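Local structure of dihydropteridine reductase (Dictyostelium discoideum, 3ORF) at residues V39-K43 with N57-D61; I86-F91 with L133-L139; G234-K238 with T247-L251. The protein catalyses the NADH- or NADPH-dependent reduction of quinonoid dihydropteridines to tetrahydropteridines, probably including the tetrahydrobiopterin cofactor of aromatic amino acid hydroxylases. All blocks are in the same frame, centred on the assembly; numbering follows the deposited sequence.

In the fold
The three contacts sit at separate places on one Rossmann-type alpha/beta sandwich. Contact 1 packs helix 33-44 against the loop between strands 48-53 and 62-65; contact 2 pairs strand 88-93 with the chain that leaves helix 108-133 and enters strand 138-143; contact 3 is the C-terminal hairpin at the far edge of the same sheet. Centres of contacts 1 and 2 lie about 17 Å apart, of 2 and 3 about 21 Å, and of 1 and 3 about 26 Å. None touches the bound NAD: the side chains of Asn57, Phe91 and Lys238 each come to about 9 Å from it, and the Lys238 side chain is about 12 Å from that of Tyr158, the predicted proton acceptor.

Contact 1 of 3, residues V39-K43 with N57-D61; sequences VKFFK and NPNAD
Val39 and Ala60 make the close apolar part of this contact, where helix 33-44 meets the loop 57-61. Val39 CG1 lies 3.8 Å from Ala60 CB. That methyl is anti to the backbone N (chi1 164°), which turns it to Ala60, while CB and CG2 face the end of the Asn57 side chain coming from the opposite direction. Thr49 touches both Val39 and Ala60 from strand 48-53, and Val27 of strand 24-28 also meets Val39, closing this inner side. The loop is a type I beta turn from Asn57 to Ala60, with Ala60 N bonded back to Asn57 O at 2.9 Å. The outer side is looser, polar and partly open to solvent. Lys40 lies at the margin: its CG is beside the Asn59 side chain, but its bent chain then leads the ammonium away from the loop. One turn further along the helix, Lys43 runs out extended, CG anti to the backbone N (chi1 -171°), and its NZ donates to Asn59 O at 2.8 Å. The ammonium approaches in the carbonyl plane, on a lone pair, with a C=O...N angle of 143°. Lys43 CD and CE pass the same carbonyl, and Asp61 OD1 stands 4.2 Å from Lys43 NZ, opposite in charge but beyond a salt bridge. With an alanine in place of Lys43 the ammonium is gone, and the Asn59 carbonyl is likely to lose this donor and Asp61 its nearby opposite charge. A first helix laid against the loop after the second strand belongs to the beta-alpha-beta unit of the Rossmann fold, here in a short-chain dehydrogenase/reductase.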
loop_
_atom_site.group_PDB
_atom_site.type_symbol
_atom_site.label_atom_id
_atom_site.label_comp_id
_atom_site.label_asym_id
_atom_site.label_seq_id
_atom_site.Cartn_x
_atom_site.Cartn_y
_atom_site.Cartn_z
ATOM N N VAL A 39 -21.925 -14.684 -4.099
ATOM C CA VAL A 39 -22.384 -15.852 -3.308
ATOM C C VAL A 39 -23.648 -16.402 -3.994
ATOM O O VAL A 39 -23.751 -17.614 -4.277
ATOM C CB VAL A 39 -22.670 -15.476 -1.841
ATOM C CG1 VAL A 39 -23.501 -16.585 -1.146
ATOM C CG2 VAL A 39 -21.353 -15.214 -1.102
ATOM N N LYS A 40 -24.552 -15.482 -4.326
ATOM C CA LYS A 40 -25.833 -15.832 -4.918
ATOM C C LYS A 40 -25.605 -16.616 -6.219
ATOM O O LYS A 40 -26.214 -17.674 -6.421
ATOM C CB LYS A 40 -26.670 -14.577 -5.191
ATOM C CG LYS A 40 -28.159 -14.736 -5.135
ATOM C CD LYS A 40 -28.845 -14.100 -6.362
ATOM C CE LYS A 40 -29.464 -12.728 -6.093
ATOM N NZ LYS A 40 -30.723 -12.453 -6.952
ATOM N N PHE A 41 -24.742 -16.094 -7.096
ATOM C CA PHE A 41 -24.505 -16.731 -8.371
ATOM C C PHE A 41 -23.818 -18.100 -8.188
ATOM O O PHE A 41 -24.174 -19.091 -8.858
ATOM C CB PHE A 41 -23.636 -15.830 -9.286
ATOM C CG PHE A 41 -23.558 -16.316 -10.696
ATOM C CD1 PHE A 41 -24.423 -15.809 -11.676
ATOM C CD2 PHE A 41 -22.647 -17.339 -11.051
ATOM C CE1 PHE A 41 -24.352 -16.318 -13.050
ATOM C CE2 PHE A 41 -22.569 -17.828 -12.386
ATOM C CZ PHE A 41 -23.433 -17.317 -13.382
ATOM N N PHE A 42 -22.832 -18.184 -7.311
ATOM C CA PHE A 42 -22.218 -19.513 -7.144
ATOM C C PHE A 42 -23.185 -20.542 -6.609
ATOM O O PHE A 42 -23.226 -21.660 -7.110
ATOM C CB PHE A 42 -20.915 -19.486 -6.366
ATOM C CG PHE A 42 -19.708 -19.140 -7.246
ATOM C CD1 PHE A 42 -19.611 -17.865 -7.872
ATOM C CD2 PHE A 42 -18.690 -20.056 -7.437
ATOM C CE1 PHE A 42 -18.525 -17.517 -8.670
ATOM C CE2 PHE A 42 -17.548 -19.718 -8.244
ATOM C CZ PHE A 42 -17.488 -18.454 -8.898
ATOM N N LYS A 43 -23.978 -20.120 -5.627
ATOM C CA LYS A 43 -25.011 -20.948 -5.001
ATOM C C LYS A 43 -25.984 -21.471 -6.082
ATOM O O LYS A 43 -26.261 -22.659 -6.113
ATOM C CB LYS A 43 -25.687 -20.187 -3.864
ATOM C CG LYS A 43 -26.641 -21.027 -3.000
ATOM C CD LYS A 43 -27.241 -20.171 -1.908
ATOM C CE LYS A 43 -28.438 -20.851 -1.214
ATOM N NZ LYS A 43 -28.845 -20.192 0.077
ATOM N N ASN A 57 -23.921 -13.250 6.253
ATOM C CA ASN A 57 -24.644 -13.354 4.987
ATOM C C ASN A 57 -25.457 -14.616 5.063
ATOM O O ASN A 57 -24.921 -15.721 4.773
ATOM C CB ASN A 57 -23.746 -13.425 3.748
ATOM C CG ASN A 57 -24.572 -13.488 2.452
ATOM O OD1 ASN A 57 -24.031 -13.312 1.347
ATOM N ND2 ASN A 57 -25.895 -13.741 2.578
ATOM N N PRO A 58 -26.748 -14.482 5.465
ATOM C CA PRO A 58 -27.525 -15.687 5.818
ATOM C C PRO A 58 -27.803 -16.467 4.558
ATOM O O PRO A 58 -28.038 -17.619 4.629
ATOM C CB PRO A 58 -28.821 -15.122 6.443
ATOM C CG PRO A 58 -28.959 -13.708 5.872
ATOM C CD PRO A 58 -27.552 -13.237 5.528
ATOM N N ASN A 59 -27.728 -15.837 3.396
ATOM C CA ASN A 59 -27.899 -16.552 2.133
ATOM C C ASN A 59 -26.759 -17.539 1.838
ATOM O O ASN A 59 -26.925 -18.499 1.112
ATOM C CB ASN A 59 -28.097 -15.533 1.007
ATOM C CG ASN A 59 -28.384 -16.188 -0.349
ATOM O OD1 ASN A 59 -27.654 -15.963 -1.326
ATOM N ND2 ASN A 59 -29.457 -16.993 -0.414
ATOM N N ALA A 60 -25.600 -17.330 2.431
ATOM C CA ALA A 60 -24.506 -18.251 2.227
ATOM C C ALA A 60 -24.674 -19.501 3.086
ATOM O O ALA A 60 -25.318 -19.472 4.163
ATOM C CB ALA A 60 -23.194 -17.582 2.545
ATOM N N ASP A 61 -24.041 -20.582 2.610
ATOM C CA ASP A 61 -24.119 -21.891 3.240
ATOM C C ASP A 61 -23.352 -21.872 4.546
ATOM O O ASP A 61 -23.763 -22.499 5.523
ATOM C CB ASP A 61 -23.709 -23.035 2.255
ATOM C CG ASP A 61 -24.655 -23.095 1.028
ATOM O OD1 ASP A 61 -25.911 -23.025 1.214
ATOM O OD2 ASP A 61 -24.170 -23.131 -0.128
#

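Contact 2 of 3, residues I86-F91 with L133-L139; sequences IKVDTF and LLNQGGL
Leu134 and Asn135 reach Val88 and Asp89 through different first torsions. Leu134 CG is anti to the backbone N (chi1 -159°), sending CD1 across Val88 at about a right angle, 3.9 Å from Val88 CG2; Asn135 CG instead lies beside its own N (chi1 -86°), which brings the amide between Lys87 and Asp89. The setting is the parallel sheet of the Rossmann fold, where strand 88-93 runs beside strand 138-143, and each chain turns a corner here. Val88 pairs with Leu134 just after helix 108-133, and Thr90 pairs with Leu139 beyond a type II turn from Asn135 to Gly138. The backbone ladder follows both parts: Val88 N bonds Leu133 O, Asn135 N bonds Val88 O, Leu139 N bonds Asp89 O, and Phe91 N bonds Leu139 O at 2.7 Å. Gly138 lies at the step between them, where a side chain would run into Leu134 CG. Leu134 CD1 also rests 4.1 Å from Phe91 CB, while the Phe91 side chain packs on Ser126 and Ile129 of helix 108-133. Thr90 and Leu139 point the same way, side by side, with Thr90 OG1 3.7 Å from Leu139 CB and bonded to Ser224 OG. Asp89 OD1 accepts from Asn24 N, tying the corner to the neighbouring strand 24-28. The other oxygen, Asp89 OD2, takes a long bond of 3.3 Å from Asn135 ND2, which arrives from above the carboxylate plane, the carboxylate and amide planes 50° apart.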
loop_
_atom_site.group_PDB
_atom_site.type_symbol
_atom_site.label_atom_id
_atom_site.label_comp_id
_atom_site.label_asym_id
_atom_site.label_seq_id
_atom_site.Cartn_x
_atom_site.Cartn_y
_atom_site.Cartn_z
ATOM N N ILE A 86 -13.009 -27.792 5.661
ATOM C CA ILE A 86 -13.248 -27.394 4.265
ATOM C C ILE A 86 -12.024 -26.706 3.654
ATOM O O ILE A 86 -11.293 -25.979 4.347
ATOM C CB ILE A 86 -14.548 -26.557 4.090
ATOM C CG1 ILE A 86 -14.659 -25.467 5.169
ATOM C CG2 ILE A 86 -15.826 -27.453 4.202
ATOM C CD1 ILE A 86 -13.979 -24.137 4.752
ATOM N N LYS A 87 -11.781 -26.980 2.384
ATOM C CA LYS A 87 -10.752 -26.272 1.628
ATOM C C LYS A 87 -11.463 -25.634 0.464
ATOM O O LYS A 87 -12.574 -26.048 0.134
ATOM C CB LYS A 87 -9.689 -27.252 1.121
ATOM C CG LYS A 87 -8.861 -27.890 2.219
ATOM C CD LYS A 87 -8.150 -26.830 3.077
ATOM C CE LYS A 87 -7.014 -27.424 3.923
ATOM N NZ LYS A 87 -6.741 -26.538 5.085
ATOM N N VAL A 88 -10.881 -24.633 -0.173
ATOM C CA VAL A 88 -11.700 -23.922 -1.133
ATOM C C VAL A 88 -11.088 -23.909 -2.490
ATOM O O VAL A 88 -9.868 -23.853 -2.612
ATOM C CB VAL A 88 -12.188 -22.493 -0.643
ATOM C CG1 VAL A 88 -12.721 -22.522 0.824
ATOM C CG2 VAL A 88 -11.179 -21.446 -0.784
ATOM N N ASP A 89 -11.926 -24.012 -3.504
ATOM C CA ASP A 89 -11.443 -24.062 -4.877
ATOM C C ASP A 89 -11.284 -22.666 -5.530
ATOM O O ASP A 89 -10.536 -22.519 -6.524
ATOM C CB ASP A 89 -12.440 -24.864 -5.711
ATOM C CG ASP A 89 -12.567 -26.353 -5.235
ATOM O OD1 ASP A 89 -13.583 -26.726 -4.530
ATOM O OD2 ASP A 89 -11.626 -27.109 -5.487
ATOM N N THR A 90 -12.088 -21.712 -5.049
ATOM C CA THR A 90 -12.050 -20.355 -5.456
ATOM C C THR A 90 -12.173 -19.446 -4.220
ATOM O O THR A 90 -13.066 -19.638 -3.368
ATOM C CB THR A 90 -13.199 -20.030 -6.372
ATOM O OG1 THR A 90 -13.010 -20.695 -7.624
ATOM C CG2 THR A 90 -13.273 -18.517 -6.580
ATOM N N PHE A 91 -11.254 -18.480 -4.120
ATOM C CA PHE A 91 -11.318 -17.465 -3.073
ATOM C C PHE A 91 -11.486 -16.109 -3.734
ATOM O O PHE A 91 -10.819 -15.830 -4.750
ATOM C CB PHE A 91 -10.051 -17.463 -2.214
ATOM C CG PHE A 91 -9.966 -16.258 -1.324
ATOM C CD1 PHE A 91 -10.597 -16.252 -0.076
ATOM C CD2 PHE A 91 -9.354 -15.066 -1.779
ATOM C CE1 PHE A 91 -10.616 -15.092 0.717
ATOM C CE2 PHE A 91 -9.325 -13.918 -0.969
ATOM C CZ PHE A 91 -9.976 -13.954 0.311
ATOM N N LEU A 133 -6.149 -22.053 3.160
ATOM C CA LEU A 133 -7.371 -22.793 2.820
ATOM C C LEU A 133 -7.534 -23.139 1.332
ATOM O O LEU A 133 -8.484 -23.902 0.958
ATOM C CB LEU A 133 -8.605 -21.999 3.243
ATOM C CG LEU A 133 -8.805 -21.628 4.723
ATOM C CD1 LEU A 133 -10.118 -20.841 4.986
ATOM C CD2 LEU A 133 -8.724 -22.864 5.661
ATOM N N LEU A 134 -6.671 -22.591 0.467
ATOM C CA LEU A 134 -6.889 -22.799 -0.949
ATOM C C LEU A 134 -6.433 -24.210 -1.329
ATOM O O LEU A 134 -5.440 -24.704 -0.805
ATOM C CB LEU A 134 -6.154 -21.738 -1.758
ATOM C CG LEU A 134 -6.676 -21.521 -3.174
ATOM C CD1 LEU A 134 -8.115 -20.972 -3.110
ATOM C CD2 LEU A 134 -5.706 -20.627 -4.026
ATOM N N ASN A 135 -7.207 -24.886 -2.173
ATOM C CA ASN A 135 -6.802 -26.184 -2.723
ATOM C C ASN A 135 -5.787 -25.939 -3.832
ATOM O O ASN A 135 -5.775 -24.851 -4.512
ATOM C CB ASN A 135 -7.980 -26.846 -3.374
ATOM C CG ASN A 135 -8.847 -27.647 -2.393
ATOM O OD1 ASN A 135 -8.356 -28.222 -1.429
ATOM N ND2 ASN A 135 -10.154 -27.625 -2.628
ATOM N N GLN A 136 -4.937 -26.929 -4.040
ATOM C CA GLN A 136 -4.001 -26.899 -5.144
ATOM C C GLN A 136 -4.864 -26.646 -6.390
ATOM O O GLN A 136 -6.002 -27.127 -6.433
ATOM C CB GLN A 136 -3.209 -28.231 -5.264
ATOM C CG GLN A 136 -2.442 -28.541 -3.927
ATOM C CD GLN A 136 -1.448 -29.704 -4.021
ATOM O OE1 GLN A 136 -1.798 -30.821 -4.404
ATOM N NE2 GLN A 136 -0.216 -29.435 -3.666
ATOM N N GLY A 137 -4.315 -25.933 -7.377
ATOM C CA GLY A 137 -5.050 -25.648 -8.608
ATOM C C GLY A 137 -6.123 -24.581 -8.423
ATOM O O GLY A 137 -6.798 -24.225 -9.382
ATOM N N GLY A 138 -6.237 -24.023 -7.215
ATOM C CA GLY A 138 -7.323 -23.060 -6.870
ATOM C C GLY A 138 -7.250 -21.702 -7.562
ATOM O O GLY A 138 -6.219 -21.331 -8.166
ATOM N N LEU A 139 -8.329 -20.937 -7.460
ATOM C CA LEU A 139 -8.405 -19.639 -8.062
ATOM C C LEU A 139 -8.461 -18.632 -6.935
ATOM O O LEU A 139 -9.286 -18.757 -5.986
ATOM C CB LEU A 139 -9.689 -19.500 -8.849
ATOM C CG LEU A 139 -9.918 -18.102 -9.462
ATOM C CD1 LEU A 139 -8.818 -17.836 -10.485
ATOM C CD2 LEU A 139 -11.278 -18.123 -10.140
#

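Contact 3 of 3, residues G234-K238 with T247-L251; sequences GSLVK and TWTNL
Ser235 lies against the chain terminus, its CA 3.5 Å from Leu251 OXT; its hydroxyl is bonded to Thr232 O. This is the beta hairpin of strands 236-242 and 245-250, which adds an antiparallel edge strand to the otherwise parallel Rossmann sheet; residues 236-238 and 247-250 run at 153°, close to antiparallel. Both backbone polar atoms of Leu236 bond to Leu251: Leu236 N donates to the terminal carboxylate oxygen Leu251 OXT at 2.9 Å, and Leu236 O accepts from Leu251 N. The carboxylate thus takes the place that a backbone carbonyl would fill in a longer strand. The Leu236 side chain packs on His166 and Ile169 of helix 156-172. Val237 faces Asn250 in a non-hydrogen-bonded pair, their side chains alongside and pointing the same way, with Val237 CG1 3.5 Å from Asn250 OD1. Being anti to the backbone N (chi1 -170°), that methyl also meets the edge of the Trp248 ring near its plane, 4.0 Å from CE3. The indole has further partners in Phe239, stacked on it, and Lys219, a cation-pi neighbour. Lys238 and Thr249 form the next, hydrogen-bonded pair: Lys238 N donates to Thr249 O and Thr249 N to Lys238 O. Lys238 CB lies 3.9 Å from Leu251 CD1, and the extended Lys238 chain leads away from segment 247-251. Beside this pair a water donates to Thr247 O at 2.7 Å and reaches Lys238 O through a weak bond.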
loop_
_atom_site.group_PDB
_atom_site.type_symbol
_atom_site.label_atom_id
_atom_site.label_comp_id
_atom_site.label_asym_id
_atom_site.label_seq_id
_atom_site.Cartn_x
_atom_site.Cartn_y
_atom_site.Cartn_z
ATOM N N GLY A 234 -1.123 -13.780 -12.113
ATOM C CA GLY A 234 -0.703 -12.447 -11.765
ATOM C C GLY A 234 -1.277 -11.298 -12.583
ATOM O O GLY A 234 -0.900 -10.143 -12.299
ATOM N N SER A 235 -2.056 -11.567 -13.639
ATOM C CA SER A 235 -2.632 -10.442 -14.438
ATOM C C SER A 235 -3.545 -9.586 -13.588
ATOM O O SER A 235 -4.357 -10.092 -12.747
ATOM C CB SER A 235 -3.523 -10.985 -15.551
ATOM O OG SER A 235 -2.700 -11.754 -16.405
ATOM N N LEU A 236 -3.506 -8.300 -13.852
ATOM C CA LEU A 236 -4.545 -7.405 -13.336
ATOM C C LEU A 236 -5.545 -7.328 -14.461
ATOM O O LEU A 236 -5.195 -6.875 -15.564
ATOM C CB LEU A 236 -3.920 -6.013 -13.126
ATOM C CG LEU A 236 -2.773 -6.046 -12.132
ATOM C CD1 LEU A 236 -2.206 -4.608 -11.870
ATOM C CD2 LEU A 236 -3.212 -6.701 -10.727
ATOM N N VAL A 237 -6.785 -7.736 -14.223
ATOM C CA VAL A 237 -7.747 -7.764 -15.301
ATOM C C VAL A 237 -8.734 -6.577 -15.218
ATOM O O VAL A 237 -9.664 -6.562 -14.358
ATOM C CB VAL A 237 -8.557 -9.132 -15.316
ATOM C CG1 VAL A 237 -9.422 -9.265 -16.619
ATOM C CG2 VAL A 237 -7.636 -10.284 -15.144
ATOM N N LYS A 238 -8.531 -5.608 -16.127
ATOM C CA LYS A 238 -9.379 -4.421 -16.224
ATOM C C LYS A 238 -10.681 -4.768 -16.947
ATOM O O LYS A 238 -10.666 -5.531 -17.901
ATOM C CB LYS A 238 -8.644 -3.314 -16.989
ATOM C CG LYS A 238 -9.325 -1.925 -16.982
ATOM C CD LYS A 238 -8.552 -1.014 -17.868
ATOM C CE LYS A 238 -9.320 0.308 -18.137
ATOM N NZ LYS A 238 -8.776 0.901 -19.386
ATOM N N THR A 247 -16.061 -5.275 -21.736
ATOM C CA THR A 247 -14.780 -5.751 -22.275
ATOM C C THR A 247 -13.786 -6.041 -21.158
ATOM O O THR A 247 -13.525 -5.176 -20.328
ATOM C CB THR A 247 -14.167 -4.686 -23.266
ATOM O OG1 THR A 247 -15.132 -4.336 -24.298
ATOM C CG2 THR A 247 -12.894 -5.204 -23.917
ATOM N N TRP A 248 -13.209 -7.241 -21.135
ATOM C CA TRP A 248 -12.213 -7.589 -20.127
ATOM C C TRP A 248 -10.846 -7.580 -20.778
ATOM O O TRP A 248 -10.682 -8.246 -21.803
ATOM C CB TRP A 248 -12.483 -8.988 -19.590
ATOM C CG TRP A 248 -13.837 -9.172 -19.008
ATOM C CD1 TRP A 248 -15.046 -9.356 -19.691
ATOM C CD2 TRP A 248 -14.138 -9.197 -17.618
ATOM N NE1 TRP A 248 -16.077 -9.488 -18.756
ATOM C CE2 TRP A 248 -15.537 -9.385 -17.487
ATOM C CE3 TRP A 248 -13.369 -9.064 -16.466
ATOM C CZ2 TRP A 248 -16.169 -9.454 -16.219
ATOM C CZ3 TRP A 248 -14.008 -9.134 -15.205
ATOM C CH2 TRP A 248 -15.390 -9.319 -15.103
ATOM N N THR A 249 -9.887 -6.826 -20.206
ATOM C CA THR A 249 -8.506 -6.678 -20.723
ATOM C C THR A 249 -7.446 -7.113 -19.679
ATOM O O THR A 249 -7.333 -6.491 -18.593
ATOM C CB THR A 249 -8.191 -5.170 -21.052
ATOM O OG1 THR A 249 -9.291 -4.609 -21.786
ATOM C CG2 THR A 249 -6.916 -5.054 -21.935
ATOM N N ASN A 250 -6.670 -8.140 -19.998
ATOM C CA ASN A 250 -5.620 -8.622 -19.100
ATOM C C ASN A 250 -4.476 -7.664 -19.216
ATOM O O ASN A 250 -4.065 -7.351 -20.312
ATOM C CB ASN A 250 -5.161 -10.052 -19.540
ATOM C CG ASN A 250 -6.319 -11.030 -19.606
ATOM O OD1 ASN A 250 -7.258 -10.894 -18.835
ATOM N ND2 ASN A 250 -6.244 -12.032 -20.489
ATOM N N LEU A 251 -4.018 -7.113 -18.122
ATOM C CA LEU A 251 -2.801 -6.360 -18.139
ATOM C C LEU A 251 -1.713 -7.135 -17.362
ATOM O O LEU A 251 -0.608 -7.364 -17.912
ATOM C CB LEU A 251 -3.023 -5.011 -17.490
ATOM C CG LEU A 251 -4.173 -4.203 -18.090
ATOM C CD1 LEU A 251 -4.701 -3.244 -17.006
ATOM C CD2 LEU A 251 -3.760 -3.526 -19.424
ATOM O OXT LEU A 251 -1.881 -7.537 -16.191
HETATM O O HOH W 1 -11.332 -3.736 -20.737
#